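PDB 5JOS: cyclohexadienyl dehydratase from Synthetic construct, which probably catalyses the dehydration, with decarboxylation, of prephenate to phenylpyruvate and of arogenate to phenylalanine, on a scaffold related to periplasmic solute-binding proteins. Local coordinates for residues A[25-30]-A[83-88]. Sequence-based numbering, arbitrary orientation.
Sequences LRVGTT and FDIAMG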
loop_
_atom_site.group_PDB
_atom_site.type_symbol
_atom_site.label_atom_id
_atom_site.label_comp_id
_atom_site.label_asym_id
_atom_site.label_seq_id
_atom_site.Cartn_x
_atom_site.Cartn_y
_atom_site.Cartn_z
ATOM N N LEU A 25 21.747 -0.391 7.304
ATOM C CA LEU A 25 20.342 -0.487 7.695
ATOM C C LEU A 25 19.884 -1.864 7.347
ATOM O O LEU A 25 19.938 -2.242 6.204
ATOM C CB LEU A 25 19.489 0.507 6.998
ATOM C CG LEU A 25 17.981 0.399 7.302
ATOM C CD1 LEU A 25 17.669 0.761 8.751
ATOM C CD2 LEU A 25 17.225 1.311 6.379
ATOM N N ARG A 26 19.460 -2.629 8.355
ATOM C CA ARG A 26 18.934 -3.941 8.134
ATOM C C ARG A 26 17.413 -3.843 7.948
ATOM O O ARG A 26 16.704 -3.452 8.842
ATOM C CB ARG A 26 19.264 -4.847 9.316
ATOM C CG ARG A 26 20.774 -4.886 9.667
ATOM C CD ARG A 26 21.101 -5.652 10.981
ATOM N NE ARG A 26 20.294 -5.044 12.036
ATOM C CZ ARG A 26 19.774 -5.643 13.124
ATOM N NH1 ARG A 26 19.993 -6.935 13.433
ATOM N NH2 ARG A 26 19.022 -4.921 13.937
ATOM N N VAL A 27 16.967 -4.212 6.757
ATOM C CA VAL A 27 15.596 -4.148 6.369
ATOM C C VAL A 27 15.009 -5.553 6.198
ATOM O O VAL A 27 15.409 -6.335 5.365
ATOM C CB VAL A 27 15.483 -3.428 5.039
ATOM C CG1 VAL A 27 14.075 -3.469 4.583
ATOM C CG2 VAL A 27 15.925 -1.979 5.164
ATOM N N GLY A 28 14.073 -5.880 7.049
ATOM C CA GLY A 28 13.403 -7.117 6.934
ATOM C C GLY A 28 12.382 -7.082 5.799
ATOM O O GLY A 28 11.586 -6.166 5.694
ATOM N N THR A 29 12.383 -8.103 4.961
ATOM C CA THR A 29 11.424 -8.129 3.845
ATOM C C THR A 29 11.137 -9.563 3.419
ATOM O O THR A 29 12.006 -10.458 3.561
ATOM C CB THR A 29 11.938 -7.203 2.713
ATOM O OG1 THR A 29 10.845 -6.774 1.885
ATOM C CG2 THR A 29 12.981 -7.947 1.883
ATOM N N THR A 30 9.936 -9.820 2.870
ATOM C CA THR A 30 9.549 -11.219 2.534
ATOM C C THR A 30 9.917 -11.647 1.148
ATOM O O THR A 30 10.148 -12.826 0.945
ATOM C CB THR A 30 8.062 -11.500 2.788
ATOM O OG1 THR A 30 7.223 -10.677 1.947
ATOM C CG2 THR A 30 7.759 -11.170 4.234
ATOM N N PHE A 83 16.411 -7.405 12.334
ATOM C CA PHE A 83 16.515 -6.308 11.384
ATOM C C PHE A 83 15.994 -5.071 12.057
ATOM O O PHE A 83 15.395 -5.179 13.105
ATOM C CB PHE A 83 15.788 -6.591 10.057
ATOM C CG PHE A 83 14.434 -7.271 10.222
ATOM C CD1 PHE A 83 13.354 -6.557 10.653
ATOM C CD2 PHE A 83 14.304 -8.620 9.992
ATOM C CE1 PHE A 83 12.106 -7.172 10.784
ATOM C CE2 PHE A 83 13.080 -9.248 10.093
ATOM C CZ PHE A 83 11.986 -8.525 10.509
ATOM N N ASP A 84 16.215 -3.906 11.477
ATOM C CA ASP A 84 15.883 -2.649 12.155
ATOM C C ASP A 84 14.488 -2.179 11.803
ATOM O O ASP A 84 13.857 -1.420 12.541
ATOM C CB ASP A 84 16.866 -1.583 11.686
ATOM C CG ASP A 84 18.329 -1.928 12.045
ATOM O OD1 ASP A 84 18.567 -2.157 13.224
ATOM O OD2 ASP A 84 19.182 -2.058 11.153
ATOM N N ILE A 85 13.993 -2.613 10.638
ATOM C CA ILE A 85 12.736 -2.133 10.158
ATOM C C ILE A 85 12.262 -3.147 9.117
ATOM O O ILE A 85 13.074 -3.738 8.316
ATOM C CB ILE A 85 12.896 -0.760 9.563
ATOM C CG1 ILE A 85 11.575 -0.175 9.062
ATOM C CG2 ILE A 85 13.850 -0.790 8.373
ATOM C CD1 ILE A 85 11.673 1.353 8.781
ATOM N N ALA A 86 10.946 -3.359 9.115
ATOM C CA ALA A 86 10.310 -4.189 8.100
ATOM C C ALA A 86 9.676 -3.343 7.009
ATOM O O ALA A 86 8.824 -2.519 7.317
ATOM C CB ALA A 86 9.319 -5.086 8.739
ATOM N N MET A 87 10.075 -3.559 5.741
ATOM C CA MET A 87 9.616 -2.736 4.650
ATOM C C MET A 87 9.254 -3.698 3.556
ATOM O O MET A 87 10.142 -4.396 2.974
ATOM C CB MET A 87 10.740 -1.825 4.164
ATOM C CG MET A 87 11.185 -0.848 5.246
ATOM S SD MET A 87 12.490 0.218 4.843
ATOM C CE MET A 87 11.660 1.535 3.998
ATOM N N GLY A 88 7.946 -3.751 3.256
ATOM C CA GLY A 88 7.439 -4.820 2.400
ATOM C C GLY A 88 5.923 -4.979 2.304
ATOM O O GLY A 88 5.421 -6.108 2.435
HETATM O O HOH W 1 7.507 -8.139 2.469
#
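R26 and D84 grip each other through backbone and side chain at once. The backbone N of R26 donates to D84 OD2 (2.9 Å), and D84 N returns a bond to R26 O (2.7 Å). A bend at chi3 (-55°) folds the arginine back, so that NH2 reaches D84 OD1 at 2.9 Å, a salt bridge whose N-H...O bond is nearly straight (176°). That oxygen lies in the guanidinium plane, yet the NH2 comes from above the carboxylate, the two planes standing 61° apart. F83 CA sits over one guanidinium face. D81 also binds R26, while R15 and R22 share the D84 carboxylate; an alanine in place of R26 would probably leave D84 with fewer cationic partners and uncover the backbone of F83.

F83 turns its ring face onto G28, whose CA lies 3.5 Å from the ring centroid, a CH-pi contact where a beta carbon would clash. On the other face, where V27 and I85 lie side by side, V27 CG1 meets M87 CB at 3.7 Å. G28 N to I85 O and M87 N to G28 O continue the strand pairing, and T29 OG1, anti to its own N, donates to M87 O at 2.7 Å. Parallel bridges V27-I85 and G28-A86, with V27 backbone bonds to E65 and V67, place strand 24-29 between 85-86 and 63-68, the 2-1-3 order characteristic of a periplasmic binding protein lobe.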